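Local coordinates for hypothetical shikimate 5-dehydrogenase-like protein HI0607 (Haemophilus influenzae, PDB 1NPY) that catalyses the NADP(+)-dependent oxidation of shikimate to 3-dehydroshikimate in vitro, though so slowly that shikimate may not be its biological substrate, at residues P72-I77 with L97-T102; S86-V91 with V244-L249; N119-V124 with Q175-V180; L146-R151 with Y163-I168. All blocks are in the same frame, centred on the assembly; numbering follows the deposited sequence.

Contact 1 of 4, residues P72-I77 with L97-T102; sequences PFLDEI and LRAYNT
E76 and R98 lie side by side on the same face of a parallel strand pair, pointing the same way. With CG anti to the backbone N (chi1 -173°) the extended E76 chain runs alongside the arginine until OE1 lies 3.0 Å from R98 NE. This salt bridge enters the guanidinium at its edge, while the carboxylate plane is turned 45° from it. Each charge has a second partner: H78 for E76 OE1 and D93 for R98 NH1. Long, flexible charged chains suit this partly exposed face. The backbones form the rim of the mixed sheet in the substrate-binding domain, where the short strand 76-77 is the outermost strand, beside 96-100. A99 N donates to E76 O at 2.8 Å, and L97 O takes both D75 N and E76 N. Just before the strand, D75 folds its carboxylate back so that OD2 receives L97 N on its anti lone pair, 2.9 Å away and almost straight at 175°; R53 also forms a salt bridge with OD2. On the other face the small CB of A99 is met by two branched chains, L74 CD1 at 3.5 Å and I77 CD1 at 3.7 Å.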
loop_
_atom_site.group_PDB
_atom_site.type_symbol
_atom_site.label_atom_id
_atom_site.label_comp_id
_atom_site.label_asym_id
_atom_site.label_seq_id
_atom_site.Cartn_x
_atom_site.Cartn_y
_atom_site.Cartn_z
ATOM N N PRO A 72 -1.718 -20.017 3.531
ATOM C CA PRO A 72 -1.753 -21.365 4.119
ATOM C C PRO A 72 -0.426 -21.841 4.698
ATOM O O PRO A 72 -0.363 -22.766 5.510
ATOM C CB PRO A 72 -2.180 -22.231 2.936
ATOM C CG PRO A 72 -3.012 -21.350 2.106
ATOM C CD PRO A 72 -2.247 -20.027 2.159
ATOM N N PHE A 73 0.656 -21.179 4.298
ATOM C CA PHE A 73 1.995 -21.628 4.656
ATOM C C PHE A 73 2.623 -20.826 5.795
ATOM O O PHE A 73 3.779 -21.046 6.144
ATOM C CB PHE A 73 2.857 -21.636 3.388
ATOM C CG PHE A 73 2.253 -22.476 2.306
ATOM C CD1 PHE A 73 2.052 -23.833 2.544
ATOM C CD2 PHE A 73 1.712 -21.889 1.179
ATOM C CE1 PHE A 73 1.369 -24.599 1.626
ATOM C CE2 PHE A 73 1.075 -22.661 0.238
ATOM C CZ PHE A 73 0.896 -24.017 0.480
ATOM N N LEU A 74 1.879 -19.862 6.325
ATOM C CA LEU A 74 2.374 -18.984 7.376
ATOM C C LEU A 74 1.846 -19.442 8.722
ATOM O O LEU A 74 0.831 -20.133 8.842
ATOM C CB LEU A 74 1.956 -17.539 7.129
ATOM C CG LEU A 74 2.285 -17.110 5.690
ATOM C CD1 LEU A 74 1.781 -15.710 5.462
ATOM C CD2 LEU A 74 3.761 -17.224 5.452
ATOM N N ASP A 75 2.559 -19.030 9.757
ATOM C CA ASP A 75 2.245 -19.471 11.105
ATOM C C ASP A 75 1.267 -18.589 11.882
ATOM O O ASP A 75 0.515 -19.075 12.734
ATOM C CB ASP A 75 3.537 -19.692 11.886
ATOM C CG ASP A 75 4.406 -20.745 11.253
ATOM O OD1 ASP A 75 3.931 -21.899 11.154
ATOM O OD2 ASP A 75 5.531 -20.502 10.781
ATOM N N GLU A 76 1.269 -17.289 11.626
ATOM C CA GLU A 76 0.444 -16.370 12.397
ATOM C C GLU A 76 0.118 -15.131 11.583
ATOM O O GLU A 76 1.025 -14.415 11.162
ATOM C CB GLU A 76 1.236 -15.961 13.627
ATOM C CG GLU A 76 0.477 -15.138 14.650
ATOM C CD GLU A 76 1.358 -14.842 15.846
ATOM O OE1 GLU A 76 2.190 -13.923 15.763
ATOM O OE2 GLU A 76 1.260 -15.573 16.855
ATOM N N ILE A 77 -1.166 -14.924 11.332
ATOM C CA ILE A 77 -1.624 -13.799 10.518
ATOM C C ILE A 77 -2.009 -12.691 11.490
ATOM O O ILE A 77 -2.937 -12.829 12.290
ATOM C CB ILE A 77 -2.838 -14.188 9.651
ATOM C CG1 ILE A 77 -2.606 -15.490 8.883
ATOM C CG2 ILE A 77 -3.200 -13.062 8.693
ATOM C CD1 ILE A 77 -1.602 -15.418 7.791
ATOM N N LEU A 97 6.728 -17.907 11.076
ATOM C CA LEU A 97 6.444 -16.873 10.091
ATOM C C LEU A 97 5.187 -16.085 10.433
ATOM O O LEU A 97 4.064 -16.583 10.319
ATOM C CB LEU A 97 6.281 -17.472 8.695
ATOM C CG LEU A 97 7.426 -18.342 8.164
ATOM C CD1 LEU A 97 7.286 -18.788 6.718
ATOM C CD2 LEU A 97 8.750 -17.617 8.320
ATOM N N ARG A 98 5.396 -14.805 10.717
ATOM C CA ARG A 98 4.335 -13.880 11.080
ATOM C C ARG A 98 4.052 -12.985 9.866
ATOM O O ARG A 98 4.970 -12.587 9.138
ATOM C CB ARG A 98 4.718 -13.019 12.282
ATOM C CG ARG A 98 5.082 -13.767 13.558
ATOM C CD ARG A 98 5.208 -12.847 14.771
ATOM N NE ARG A 98 5.112 -13.571 16.046
ATOM C CZ ARG A 98 6.132 -14.019 16.766
ATOM N NH1 ARG A 98 7.373 -13.844 16.360
ATOM N NH2 ARG A 98 5.928 -14.643 17.925
ATOM N N ALA A 99 2.767 -12.787 9.611
ATOM C CA ALA A 99 2.275 -12.143 8.394
ATOM C C ALA A 99 1.612 -10.821 8.745
ATOM O O ALA A 99 0.773 -10.799 9.639
ATOM C CB ALA A 99 1.248 -13.038 7.718
ATOM N N TYR A 100 1.891 -9.790 7.945
ATOM C CA TYR A 100 1.350 -8.440 8.097
ATOM C C TYR A 100 0.926 -7.878 6.741
ATOM O O TYR A 100 1.223 -8.427 5.685
ATOM C CB TYR A 100 2.426 -7.490 8.649
ATOM C CG TYR A 100 3.023 -7.936 9.963
ATOM C CD1 TYR A 100 2.548 -7.455 11.180
ATOM C CD2 TYR A 100 4.053 -8.868 9.987
ATOM C CE1 TYR A 100 3.106 -7.912 12.375
ATOM C CE2 TYR A 100 4.632 -9.302 11.176
ATOM C CZ TYR A 100 4.157 -8.811 12.364
ATOM O OH TYR A 100 4.708 -9.271 13.547
ATOM N N ASN A 101 0.157 -6.799 6.795
ATOM C CA ASN A 101 -0.117 -6.042 5.584
ATOM C C ASN A 101 0.234 -4.579 5.813
ATOM O O ASN A 101 -0.553 -3.831 6.374
ATOM C CB ASN A 101 -1.524 -6.242 5.050
ATOM C CG ASN A 101 -1.647 -5.692 3.649
ATOM O OD1 ASN A 101 -1.369 -4.521 3.457
ATOM N ND2 ASN A 101 -1.945 -6.544 2.673
ATOM N N THR A 102 1.400 -4.179 5.316
ATOM C CA THR A 102 1.872 -2.814 5.501
ATOM C C THR A 102 1.233 -1.795 4.565
ATOM O O THR A 102 1.343 -0.601 4.820
ATOM C CB THR A 102 3.390 -2.670 5.443
ATOM O OG1 THR A 102 3.888 -3.113 4.178
ATOM C CG2 THR A 102 4.088 -3.463 6.514
#

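Contact 2 of 4, residues S86-V91 with V244-L249; sequences SVNTIV and VEQFEL
T89 OG1 is held from two directions: it accepts from Q246 NE2 at 3.0 Å and donates to N88 OD1 at 2.8 Å. Threonine suits the spot because its hydroxyl can accept one hydrogen bond and donate another, while its methyl remains for apolar packing. N88 and T89 both face Y100 and form a classic beta bulge at the start of strand 89-93, against which helix 235-251 packs; its residues 244-249 run nearly parallel to 89-91, 9° apart. The bond from Q246 is close to straight (163°), and OG1 lies in the plane of the glutamine amide. Q246 reaches it with a chain extended beyond CG, long enough to span the gap from helix to sheet. N88 holds its CG between the backbone N and the carbonyl carbon (chi1 88°), which sets OD1 within reach of T89 OG1, above the carbonyl plane; T102 N is a second donor to OD1. The N88 side chain is also about 4 Å from those of K67 and D103, the inferred proton donor/acceptor and substrate-binding residues, so the bulge probably helps shape the active site. Nearly one helical turn on, L249 crosses V91 at about a right angle, its CB 3.9 Å from V91 CG2.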
loop_
_atom_site.group_PDB
_atom_site.type_symbol
_atom_site.label_atom_id
_atom_site.label_comp_id
_atom_site.label_asym_id
_atom_site.label_seq_id
_atom_site.Cartn_x
_atom_site.Cartn_y
_atom_site.Cartn_z
ATOM N N SER A 86 -5.227 -10.580 3.248
ATOM C CA SER A 86 -4.195 -10.479 2.221
ATOM C C SER A 86 -2.890 -10.114 2.922
ATOM O O SER A 86 -2.904 -9.203 3.743
ATOM C CB SER A 86 -4.525 -9.340 1.252
ATOM O OG SER A 86 -3.691 -9.346 0.107
ATOM N N VAL A 87 -1.780 -10.744 2.551
ATOM C CA VAL A 87 -0.470 -10.561 3.163
ATOM C C VAL A 87 0.491 -9.910 2.181
ATOM O O VAL A 87 0.588 -10.357 1.027
ATOM C CB VAL A 87 0.109 -11.927 3.579
ATOM C CG1 VAL A 87 1.554 -11.829 4.047
ATOM C CG2 VAL A 87 -0.727 -12.497 4.719
ATOM N N ASN A 88 1.222 -8.888 2.615
ATOM C CA ASN A 88 2.287 -8.322 1.788
ATOM C C ASN A 88 3.651 -8.351 2.479
ATOM O O ASN A 88 4.661 -7.911 1.943
ATOM C CB ASN A 88 1.927 -6.930 1.279
ATOM C CG ASN A 88 2.334 -5.838 2.253
ATOM O OD1 ASN A 88 2.326 -6.102 3.457
ATOM N ND2 ASN A 88 2.706 -4.645 1.755
ATOM N N THR A 89 3.706 -8.922 3.675
ATOM C CA THR A 89 4.929 -8.925 4.483
ATOM C C THR A 89 5.011 -10.165 5.359
ATOM O O THR A 89 4.046 -10.452 6.057
ATOM C CB THR A 89 4.943 -7.748 5.463
ATOM O OG1 THR A 89 4.781 -6.541 4.710
ATOM C CG2 THR A 89 6.289 -7.636 6.122
ATOM N N ILE A 90 6.134 -10.885 5.311
ATOM C CA ILE A 90 6.384 -12.003 6.214
ATOM C C ILE A 90 7.656 -11.726 6.995
ATOM O O ILE A 90 8.671 -11.344 6.412
ATOM C CB ILE A 90 6.546 -13.307 5.391
ATOM C CG1 ILE A 90 5.316 -13.571 4.524
ATOM C CG2 ILE A 90 6.839 -14.475 6.304
ATOM C CD1 ILE A 90 5.588 -14.494 3.379
ATOM N N VAL A 91 7.614 -11.946 8.308
ATOM C CA VAL A 91 8.770 -11.833 9.170
ATOM C C VAL A 91 8.993 -13.205 9.799
ATOM O O VAL A 91 8.094 -13.793 10.409
ATOM C CB VAL A 91 8.589 -10.809 10.295
ATOM C CG1 VAL A 91 9.888 -10.646 11.091
ATOM C CG2 VAL A 91 8.112 -9.475 9.748
ATOM N N VAL A 244 8.989 1.285 4.441
ATOM C CA VAL A 244 9.539 1.642 5.757
ATOM C C VAL A 244 9.023 0.718 6.853
ATOM O O VAL A 244 9.787 0.308 7.719
ATOM C CB VAL A 244 9.287 3.129 6.065
ATOM C CG1 VAL A 244 9.620 3.437 7.516
ATOM C CG2 VAL A 244 10.153 3.980 5.140
ATOM N N GLU A 245 7.727 0.429 6.856
ATOM C CA GLU A 245 7.137 -0.415 7.888
ATOM C C GLU A 245 7.709 -1.840 7.794
ATOM O O GLU A 245 7.979 -2.490 8.812
ATOM C CB GLU A 245 5.604 -0.423 7.830
ATOM C CG GLU A 245 4.992 0.953 8.111
ATOM C CD GLU A 245 4.966 1.323 9.575
ATOM O OE1 GLU A 245 4.820 0.392 10.390
ATOM O OE2 GLU A 245 5.054 2.532 9.907
ATOM N N GLN A 246 7.891 -2.340 6.578
ATOM C CA GLN A 246 8.586 -3.614 6.385
ATOM C C GLN A 246 10.004 -3.545 6.936
ATOM O O GLN A 246 10.448 -4.435 7.662
ATOM C CB GLN A 246 8.624 -4.040 4.921
ATOM C CG GLN A 246 7.250 -4.298 4.362
ATOM C CD GLN A 246 7.242 -4.529 2.873
ATOM O OE1 GLN A 246 8.037 -3.919 2.153
ATOM N NE2 GLN A 246 6.349 -5.398 2.401
ATOM N N PHE A 247 10.709 -2.469 6.604
ATOM C CA PHE A 247 12.100 -2.346 7.026
ATOM C C PHE A 247 12.207 -2.422 8.542
ATOM O O PHE A 247 13.077 -3.122 9.105
ATOM C CB PHE A 247 12.669 -1.038 6.498
ATOM C CG PHE A 247 14.116 -0.854 6.790
ATOM C CD1 PHE A 247 15.059 -1.097 5.799
ATOM C CD2 PHE A 247 14.557 -0.388 8.025
ATOM C CE1 PHE A 247 16.399 -0.936 6.035
ATOM C CE2 PHE A 247 15.927 -0.237 8.258
ATOM C CZ PHE A 247 16.835 -0.463 7.268
ATOM N N GLU A 248 11.283 -1.731 9.205
ATOM C CA GLU A 248 11.261 -1.684 10.663
ATOM C C GLU A 248 10.894 -3.054 11.245
ATOM O O GLU A 248 11.464 -3.499 12.237
ATOM C CB GLU A 248 10.305 -0.609 11.187
ATOM C CG GLU A 248 10.418 -0.407 12.694
ATOM C CD GLU A 248 9.476 0.676 13.191
ATOM O OE1 GLU A 248 9.177 0.771 14.407
ATOM O OE2 GLU A 248 9.035 1.466 12.332
ATOM N N LEU A 249 9.980 -3.764 10.606
ATOM C CA LEU A 249 9.657 -5.111 11.056
ATOM C C LEU A 249 10.872 -6.041 10.968
ATOM O O LEU A 249 11.112 -6.874 11.841
ATOM C CB LEU A 249 8.483 -5.660 10.267
ATOM C CG LEU A 249 7.127 -5.118 10.697
ATOM C CD1 LEU A 249 6.062 -5.391 9.649
ATOM C CD2 LEU A 249 6.660 -5.662 12.037
#

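Contact 3 of 4, residues N119-V124 with Q175-V180; sequences NAKVIV and QADILV
K121 has the most surface covered in this contact, and both its backbone and its side chain take part. Its carbonyl oxygen receives two donors, D177 N at 2.8 Å and I178 N at 3.0 Å, while its own N gives a nearly straight bond (167°) to D177 OD2, on the anti lone pair of that oxygen. An aspartate suits this place because its short side chain can fold back to accept a backbone N-H where the strand pairing begins. Beyond CB the lysine crosses the Q175 side chain at about a right angle, though the placing of its amine end is doubtful. Long polar chains suit this more exposed end of the pair.

I123, next in covered surface, faces the other way from V122 and V124. With CG1 beside the backbone N it leans toward the start of the partner strand, and CG1 rests 3.6 Å from A176 CB, a small methyl that lets the isoleucine come close. Its backbone continues the parallel ladder: I123 N to I178 O and V180 N to I123 O, both 2.9 Å.

V180 lies on the V122, V124 and I178 face, where V180 CG2 meets V122 CG1 at 4.1 Å. Beta-branched residues suit such buried strands. The pair forms the middle of the parallel sheet of the Rossmann-type domain, which probably binds NADP(+); the glycine-rich turn follows strand 122-125. F202 of helix 200-205 covers I123, A176 and L179; V134 of helix 131-140 covers V124 and V180; strand 146-149 flanks 122-125.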
loop_
_atom_site.group_PDB
_atom_site.type_symbol
_atom_site.label_atom_id
_atom_site.label_comp_id
_atom_site.label_asym_id
_atom_site.label_seq_id
_atom_site.Cartn_x
_atom_site.Cartn_y
_atom_site.Cartn_z
ATOM N N ASN A 119 -15.477 12.333 10.886
ATOM C CA ASN A 119 -16.851 12.737 10.616
ATOM C C ASN A 119 -17.074 13.169 9.174
ATOM O O ASN A 119 -18.197 13.437 8.746
ATOM C CB ASN A 119 -17.230 13.880 11.555
ATOM C CG ASN A 119 -17.271 13.422 12.995
ATOM O OD1 ASN A 119 -17.843 12.372 13.283
ATOM N ND2 ASN A 119 -16.640 14.175 13.893
ATOM N N ALA A 120 -15.995 13.267 8.407
ATOM C CA ALA A 120 -16.081 13.694 7.014
ATOM C C ALA A 120 -16.620 12.581 6.123
ATOM O O ALA A 120 -16.396 11.400 6.384
ATOM C CB ALA A 120 -14.707 14.118 6.542
ATOM N N LYS A 121 -17.260 12.980 5.027
ATOM C CA LYS A 121 -17.791 12.074 4.021
ATOM C C LYS A 121 -16.679 11.687 3.043
ATOM O O LYS A 121 -15.956 12.560 2.538
ATOM C CB LYS A 121 -18.942 12.728 3.267
ATOM C CG LYS A 121 -20.241 12.849 4.066
ATOM C CD LYS A 121 -21.213 13.835 3.431
ATOM C CE LYS A 121 -21.616 13.391 2.042
ATOM N NZ LYS A 121 -22.772 14.138 1.459
ATOM N N VAL A 122 -16.489 10.380 2.887
ATOM C CA VAL A 122 -15.454 9.822 2.010
ATOM C C VAL A 122 -16.094 9.144 0.794
ATOM O O VAL A 122 -17.089 8.452 0.930
ATOM C CB VAL A 122 -14.627 8.757 2.755
ATOM C CG1 VAL A 122 -13.484 8.233 1.882
ATOM C CG2 VAL A 122 -14.074 9.371 4.039
ATOM N N ILE A 123 -15.521 9.328 -0.396
ATOM C CA ILE A 123 -15.824 8.487 -1.549
ATOM C C ILE A 123 -14.551 7.854 -2.072
ATOM O O ILE A 123 -13.570 8.555 -2.322
ATOM C CB ILE A 123 -16.548 9.270 -2.673
ATOM C CG1 ILE A 123 -17.908 9.766 -2.184
ATOM C CG2 ILE A 123 -16.678 8.401 -3.930
ATOM C CD1 ILE A 123 -18.654 10.510 -3.308
ATOM N N VAL A 124 -14.551 6.527 -2.160
ATOM C CA VAL A 124 -13.484 5.750 -2.771
ATOM C C VAL A 124 -13.888 5.357 -4.196
ATOM O O VAL A 124 -14.925 4.723 -4.395
ATOM C CB VAL A 124 -13.176 4.476 -1.953
ATOM C CG1 VAL A 124 -12.134 3.638 -2.651
ATOM C CG2 VAL A 124 -12.698 4.806 -0.534
ATOM N N GLN A 175 -22.105 14.534 -2.614
ATOM C CA GLN A 175 -21.043 15.418 -2.149
ATOM C C GLN A 175 -20.132 14.578 -1.257
ATOM O O GLN A 175 -20.543 13.548 -0.732
ATOM C CB GLN A 175 -21.612 16.632 -1.406
ATOM C CG GLN A 175 -21.766 16.510 0.107
ATOM C CD GLN A 175 -20.786 17.394 0.858
ATOM O OE1 GLN A 175 -20.926 18.621 0.843
ATOM N NE2 GLN A 175 -19.779 16.790 1.487
ATOM N N ALA A 176 -18.888 15.020 -1.115
ATOM C CA ALA A 176 -17.911 14.331 -0.282
ATOM C C ALA A 176 -16.741 15.258 0.056
ATOM O O ALA A 176 -16.397 16.157 -0.710
ATOM C CB ALA A 176 -17.427 13.083 -0.983
ATOM N N ASP A 177 -16.155 15.057 1.232
ATOM C CA ASP A 177 -15.030 15.850 1.703
ATOM C C ASP A 177 -13.671 15.282 1.343
ATOM O O ASP A 177 -12.701 16.017 1.179
ATOM C CB ASP A 177 -15.136 15.938 3.221
ATOM C CG ASP A 177 -16.469 16.487 3.635
ATOM O OD1 ASP A 177 -16.750 17.613 3.178
ATOM O OD2 ASP A 177 -17.282 15.869 4.348
ATOM N N ILE A 178 -13.598 13.957 1.279
ATOM C CA ILE A 178 -12.377 13.213 1.030
ATOM C C ILE A 178 -12.616 12.324 -0.187
ATOM O O ILE A 178 -13.459 11.422 -0.169
ATOM C CB ILE A 178 -11.954 12.381 2.257
ATOM C CG1 ILE A 178 -11.693 13.290 3.466
ATOM C CG2 ILE A 178 -10.710 11.579 1.982
ATOM C CD1 ILE A 178 -11.507 12.543 4.802
ATOM N N LEU A 179 -11.849 12.577 -1.242
ATOM C CA LEU A 179 -11.903 11.778 -2.458
ATOM C C LEU A 179 -10.667 10.901 -2.578
ATOM O O LEU A 179 -9.543 11.395 -2.509
ATOM C CB LEU A 179 -11.973 12.680 -3.686
ATOM C CG LEU A 179 -13.052 13.757 -3.565
ATOM C CD1 LEU A 179 -12.972 14.616 -4.820
ATOM C CD2 LEU A 179 -14.438 13.148 -3.466
ATOM N N VAL A 180 -10.874 9.595 -2.694
ATOM C CA VAL A 180 -9.753 8.671 -2.785
ATOM C C VAL A 180 -9.831 7.927 -4.112
ATOM O O VAL A 180 -10.843 7.299 -4.434
ATOM C CB VAL A 180 -9.729 7.619 -1.641
ATOM C CG1 VAL A 180 -8.431 6.866 -1.630
ATOM C CG2 VAL A 180 -10.031 8.221 -0.290
#

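Contact 4 of 4, residues L146-R151 with Y163-I168; sequences LKIYAR and YGYAYI
L146 presses its CB onto one face of the Y165 ring in a CH-pi contact, 3.6 Å from the centroid and 11° off the ring normal. Its methyls reach the CD2-CE2 side of the ring, L146 CD2 coming to 3.7 Å from Y165 CD2, so the branched leucine spreads across the flat tyrosine. Next to this, I148 CD1 fits against Y165 CB, the two side chains crossing at about a right angle. On the other face of the sheet, I168 places CG1 between its backbone N and carbonyl carbon (chi1 59°), and this bump fills the hollow beside Y149 CB at 3.9 Å. The strands close a beta-alpha-beta unit through helix 153-163, and strand 166-168 is outermost in the parallel NADP-domain sheet. The strand directions diverge by 37°, yet I148 N bonds A166 O at 2.8 Å and I168 N bonds I148 O at 2.9 Å. Y167 lies along the strand toward A150, whose small side chain lets the ring approach; Y167 OH comes to 2.7 Å from A150 O and also within hydrogen-bonding reach of N169 OD1. Tyrosine thus suits this edge twice: Y165 offers L146 its pi face while its hydroxyl bonds F143 O, and Y167 carries a polar group to the strand's end.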
loop_
_atom_site.group_PDB
_atom_site.type_symbol
_atom_site.label_atom_id
_atom_site.label_comp_id
_atom_site.label_asym_id
_atom_site.label_seq_id
_atom_site.Cartn_x
_atom_site.Cartn_y
_atom_site.Cartn_z
ATOM N N LEU A 146 -18.789 6.586 4.302
ATOM C CA LEU A 146 -17.961 6.242 3.149
ATOM C C LEU A 146 -18.782 5.524 2.091
ATOM O O LEU A 146 -19.636 4.683 2.386
ATOM C CB LEU A 146 -16.754 5.402 3.590
ATOM C CG LEU A 146 -15.682 5.082 2.544
ATOM C CD1 LEU A 146 -14.336 4.902 3.245
ATOM C CD2 LEU A 146 -15.968 3.859 1.681
ATOM N N LYS A 147 -18.568 5.896 0.835
ATOM C CA LYS A 147 -19.266 5.253 -0.266
ATOM C C LYS A 147 -18.201 4.746 -1.234
ATOM O O LYS A 147 -17.189 5.416 -1.452
ATOM C CB LYS A 147 -20.218 6.233 -0.952
ATOM C CG LYS A 147 -21.279 6.791 -0.029
ATOM C CD LYS A 147 -22.142 7.828 -0.734
ATOM C CE LYS A 147 -23.019 8.604 0.230
ATOM N NZ LYS A 147 -23.702 9.759 -0.427
ATOM N N ILE A 148 -18.460 3.589 -1.831
ATOM C CA ILE A 148 -17.572 3.004 -2.824
ATOM C C ILE A 148 -18.231 3.244 -4.169
ATOM O O ILE A 148 -19.361 2.809 -4.392
ATOM C CB ILE A 148 -17.331 1.507 -2.548
ATOM C CG1 ILE A 148 -16.403 1.336 -1.335
ATOM C CG2 ILE A 148 -16.610 0.868 -3.745
ATOM C CD1 ILE A 148 -17.057 0.859 -0.078
ATOM N N TYR A 149 -17.548 4.018 -5.008
ATOM C CA TYR A 149 -17.922 4.292 -6.386
ATOM C C TYR A 149 -17.088 3.440 -7.330
ATOM O O TYR A 149 -15.871 3.570 -7.393
ATOM C CB TYR A 149 -17.643 5.782 -6.646
ATOM C CG TYR A 149 -17.763 6.254 -8.078
ATOM C CD1 TYR A 149 -18.790 5.816 -8.898
ATOM C CD2 TYR A 149 -16.849 7.174 -8.588
ATOM C CE1 TYR A 149 -18.890 6.263 -10.214
ATOM C CE2 TYR A 149 -16.938 7.623 -9.895
ATOM C CZ TYR A 149 -17.953 7.163 -10.697
ATOM O OH TYR A 149 -18.064 7.617 -11.989
ATOM N N ALA A 150 -17.705 2.519 -8.057
ATOM C CA ALA A 150 -16.890 1.632 -8.868
ATOM C C ALA A 150 -17.705 1.082 -10.019
ATOM O O ALA A 150 -18.913 0.934 -9.903
ATOM C CB ALA A 150 -16.351 0.471 -8.055
ATOM N N ARG A 151 -17.003 0.798 -11.105
ATOM C CA ARG A 151 -17.664 0.237 -12.270
ATOM C C ARG A 151 -17.965 -1.263 -12.147
ATOM O O ARG A 151 -18.921 -1.729 -12.767
ATOM C CB ARG A 151 -16.883 0.590 -13.532
ATOM C CG ARG A 151 -15.507 -0.025 -13.620
ATOM C CD ARG A 151 -14.786 0.336 -14.907
ATOM N NE ARG A 151 -13.376 -0.033 -14.814
ATOM C CZ ARG A 151 -12.897 -1.263 -14.933
ATOM N NH1 ARG A 151 -13.702 -2.286 -15.199
ATOM N NH2 ARG A 151 -11.588 -1.471 -14.827
ATOM N N TYR A 163 -17.657 -4.147 4.692
ATOM C CA TYR A 163 -17.261 -3.110 5.639
ATOM C C TYR A 163 -18.393 -2.209 6.138
ATOM O O TYR A 163 -18.131 -1.254 6.860
ATOM C CB TYR A 163 -16.090 -2.290 5.077
ATOM C CG TYR A 163 -14.874 -3.162 4.890
ATOM C CD1 TYR A 163 -14.086 -3.518 5.963
ATOM C CD2 TYR A 163 -14.571 -3.697 3.663
ATOM C CE1 TYR A 163 -12.991 -4.340 5.816
ATOM C CE2 TYR A 163 -13.485 -4.525 3.496
ATOM C CZ TYR A 163 -12.696 -4.840 4.577
ATOM O OH TYR A 163 -11.613 -5.670 4.403
ATOM N N GLY A 164 -19.652 -2.537 5.861
ATOM C CA GLY A 164 -20.765 -1.751 6.366
ATOM C C GLY A 164 -20.902 -0.347 5.813
ATOM O O GLY A 164 -21.294 0.593 6.501
ATOM N N TYR A 165 -20.543 -0.211 4.545
ATOM C CA TYR A 165 -20.642 1.047 3.826
ATOM C C TYR A 165 -21.659 0.952 2.697
ATOM O O TYR A 165 -22.376 -0.037 2.583
ATOM C CB TYR A 165 -19.246 1.355 3.290
ATOM C CG TYR A 165 -18.253 1.815 4.325
ATOM C CD1 TYR A 165 -18.599 2.722 5.333
ATOM C CD2 TYR A 165 -16.931 1.393 4.246
ATOM C CE1 TYR A 165 -17.642 3.186 6.231
ATOM C CE2 TYR A 165 -15.971 1.856 5.127
ATOM C CZ TYR A 165 -16.331 2.725 6.120
ATOM O OH TYR A 165 -15.324 3.204 6.926
ATOM N N ALA A 166 -21.735 1.957 1.832
ATOM C CA ALA A 166 -22.669 1.903 0.717
ATOM C C ALA A 166 -21.921 1.931 -0.608
ATOM O O ALA A 166 -20.810 2.464 -0.688
ATOM C CB ALA A 166 -23.658 3.058 0.828
ATOM N N TYR A 167 -22.568 1.370 -1.624
ATOM C CA TYR A 167 -22.086 1.344 -2.991
ATOM C C TYR A 167 -22.900 2.293 -3.855
ATOM O O TYR A 167 -24.130 2.328 -3.737
ATOM C CB TYR A 167 -22.166 -0.071 -3.567
ATOM C CG TYR A 167 -21.914 -0.114 -5.047
ATOM C CD1 TYR A 167 -20.623 -0.018 -5.560
ATOM C CD2 TYR A 167 -22.982 -0.180 -5.943
ATOM C CE1 TYR A 167 -20.400 -0.019 -6.906
ATOM C CE2 TYR A 167 -22.758 -0.179 -7.299
ATOM C CZ TYR A 167 -21.470 -0.091 -7.771
ATOM O OH TYR A 167 -21.236 -0.078 -9.124
ATOM N N ILE A 168 -22.207 3.011 -4.735
ATOM C CA ILE A 168 -22.847 3.841 -5.757
ATOM C C ILE A 168 -22.258 3.566 -7.133
ATOM O O ILE A 168 -21.046 3.389 -7.300
ATOM C CB ILE A 168 -22.766 5.349 -5.405
ATOM C CG1 ILE A 168 -21.304 5.807 -5.251
ATOM C CG2 ILE A 168 -23.575 5.603 -4.164
ATOM C CD1 ILE A 168 -21.151 7.298 -4.931
#

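In the fold
From the N terminus, the chain first closes contact 1, where 97-102 returns beside 72-77 at the rim of the mixed sheet. Segment 86-91 lies within that loop but waits for helix 235-251 much later, so contacts 1 and 2 cross; they touch through the backbone bond between R98 O and V91 N. Between the two halves of contact 2 the chain builds the nucleotide domain: contact 3 pairs 119-124 with 175-180, and contact 4 closes within its span. These two share one parallel sheet, V124 bonding to K147 and Y149. Contact 2 thus ties helix 235-251, near the C terminus, to the first domain, about 29 Å from contact 3 between centres.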